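Local coordinates for oxidoreductase, 2OG-Fe oxygenase family protein, putative, expressed (Oryza sativa subsp. japonica, PDB 5XOI) that probably acts as an iron(II)- and 2-oxoglutarate-dependent dioxygenase of the AlkB family, this chain being its oxygenase domain, at residues L9-M13 with F166-D170. Numbering follows the deposited sequence.
Sequences LRPGM and FLYGD
Tyr168 of strand 163-169 packs against Leu9, Arg10 and Met13 of the hairpin joining strands 6-10 and 13-16, bridging the two antiparallel sheets of the double-stranded beta-helix fold of AlkB oxygenases. A type II turn from Arg10 to Met13 closes the hairpin.

The extended Met13 chain, with CG opposite the backbone N (chi1 -173°), carries its methyl over one face of the Tyr168 ring in a CH-pi contact, Met13 CE 3.9 Å from its centroid. SD, oblique to this ring, adds a Met-aromatic contact. Met13 CE also meets the edge of Phe166 at CE2 (4.1 Å), and Phe166 lies beside the metal ligand His199. Leu9 CD1 is 4.0 Å from Tyr168 CZ, and Arg10 CD packs obliquely on the ring, 4.1 Å from Tyr168 CD2.

A salt bridge joins Arg10 to Asp170 OD1, which lies in the guanidinium plane: NH2 (3.1 Å) meets its syn lone pair, NH1 (3.0 Å) comes from 44° above the carboxylate plane. NE hydrogen-bonds to Ser194 OG. Replacing Arg10 by alanine is likely to leave the Asp170 carboxylate without this partner and remove CD's packing on the ring.

One water, in the Tyr168 ring plane, links Tyr168 OH (2.8 Å) to Leu9 O, to which it donates.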
loop_
_atom_site.group_PDB
_atom_site.type_symbol
_atom_site.label_atom_id
_atom_site.label_comp_id
_atom_site.label_asym_id
_atom_site.label_seq_id
_atom_site.Cartn_x
_atom_site.Cartn_y
_atom_site.Cartn_z
ATOM N N LEU A 9 0.523 6.390 -14.603
ATOM C CA LEU A 9 -0.816 6.882 -14.306
ATOM C C LEU A 9 -0.891 8.400 -14.242
ATOM O O LEU A 9 -1.927 8.977 -14.582
ATOM C CB LEU A 9 -1.314 6.302 -12.978
ATOM C CG LEU A 9 -1.436 4.780 -12.880
ATOM C CD1 LEU A 9 -2.233 4.425 -11.638
ATOM C CD2 LEU A 9 -2.081 4.203 -14.125
ATOM N N ARG A 10 0.179 9.042 -13.803
ATOM C CA ARG A 10 0.313 10.485 -13.713
ATOM C C ARG A 10 1.717 10.757 -13.189
ATOM O O ARG A 10 2.411 9.811 -12.779
ATOM C CB ARG A 10 -0.755 11.102 -12.803
ATOM C CG ARG A 10 -1.143 10.314 -11.593
ATOM C CD ARG A 10 -2.217 11.092 -10.846
ATOM N NE ARG A 10 -1.624 12.224 -10.136
ATOM C CZ ARG A 10 -2.317 13.246 -9.643
ATOM N NH1 ARG A 10 -3.639 13.279 -9.775
ATOM N NH2 ARG A 10 -1.685 14.232 -9.016
ATOM N N PRO A 11 2.184 12.007 -13.194
ATOM C CA PRO A 11 3.573 12.253 -12.788
ATOM C C PRO A 11 3.886 11.690 -11.404
ATOM O O PRO A 11 3.206 11.978 -10.411
ATOM C CB PRO A 11 3.682 13.781 -12.853
ATOM C CG PRO A 11 2.741 14.158 -13.943
ATOM C CD PRO A 11 1.575 13.217 -13.793
ATOM N N GLY A 12 4.901 10.828 -11.356
ATOM C CA GLY A 12 5.306 10.190 -10.119
ATOM C C GLY A 12 4.400 9.078 -9.647
ATOM O O GLY A 12 4.471 8.692 -8.478
ATOM N N MET A 13 3.553 8.533 -10.524
ATOM C CA MET A 13 2.639 7.455 -10.152
ATOM C C MET A 13 2.740 6.333 -11.177
ATOM O O MET A 13 2.311 6.489 -12.324
ATOM C CB MET A 13 1.202 7.965 -10.045
ATOM C CG MET A 13 0.231 6.937 -9.496
ATOM S SD MET A 13 -1.362 7.702 -9.202
ATOM C CE MET A 13 -2.208 6.379 -8.329
ATOM N N PHE A 166 -9.455 0.848 -7.132
ATOM C CA PHE A 166 -8.674 1.864 -6.425
ATOM C C PHE A 166 -8.975 3.224 -7.039
ATOM O O PHE A 166 -8.851 3.400 -8.255
ATOM C CB PHE A 166 -7.177 1.530 -6.511
ATOM C CG PHE A 166 -6.271 2.481 -5.765
ATOM C CD1 PHE A 166 -6.055 2.337 -4.397
ATOM C CD2 PHE A 166 -5.586 3.488 -6.443
ATOM C CE1 PHE A 166 -5.202 3.186 -3.714
ATOM C CE2 PHE A 166 -4.720 4.345 -5.753
ATOM C CZ PHE A 166 -4.535 4.193 -4.392
ATOM N N LEU A 167 -9.398 4.178 -6.205
ATOM C CA LEU A 167 -9.720 5.521 -6.664
ATOM C C LEU A 167 -8.550 6.448 -6.374
ATOM O O LEU A 167 -7.889 6.313 -5.337
ATOM C CB LEU A 167 -10.974 6.061 -5.964
ATOM C CG LEU A 167 -12.370 5.744 -6.508
ATOM C CD1 LEU A 167 -12.491 4.359 -7.100
ATOM C CD2 LEU A 167 -13.399 5.950 -5.408
ATOM N N TYR A 168 -8.307 7.407 -7.268
ATOM C CA TYR A 168 -7.273 8.402 -7.000
ATOM C C TYR A 168 -7.586 9.707 -7.725
ATOM O O TYR A 168 -8.169 9.709 -8.815
ATOM C CB TYR A 168 -5.874 7.903 -7.405
ATOM C CG TYR A 168 -5.731 7.500 -8.853
ATOM C CD1 TYR A 168 -6.139 6.241 -9.292
ATOM C CD2 TYR A 168 -5.153 8.368 -9.779
ATOM C CE1 TYR A 168 -5.988 5.862 -10.631
ATOM C CE2 TYR A 168 -5.004 8.004 -11.116
ATOM C CZ TYR A 168 -5.424 6.758 -11.536
ATOM O OH TYR A 168 -5.273 6.413 -12.866
ATOM N N GLY A 169 -7.189 10.815 -7.107
ATOM C CA GLY A 169 -7.441 12.115 -7.696
ATOM C C GLY A 169 -6.865 13.209 -6.830
ATOM O O GLY A 169 -6.175 12.950 -5.843
ATOM N N ASP A 170 -7.160 14.444 -7.209
ATOM C CA ASP A 170 -6.566 15.579 -6.520
ATOM C C ASP A 170 -7.428 16.117 -5.386
ATOM O O ASP A 170 -6.951 16.972 -4.630
ATOM C CB ASP A 170 -6.301 16.715 -7.506
ATOM C CG ASP A 170 -5.302 16.332 -8.572
ATOM O OD1 ASP A 170 -4.247 15.772 -8.222
ATOM O OD2 ASP A 170 -5.585 16.583 -9.752
HETATM O O HOH W 1 -4.418 8.350 -14.624
#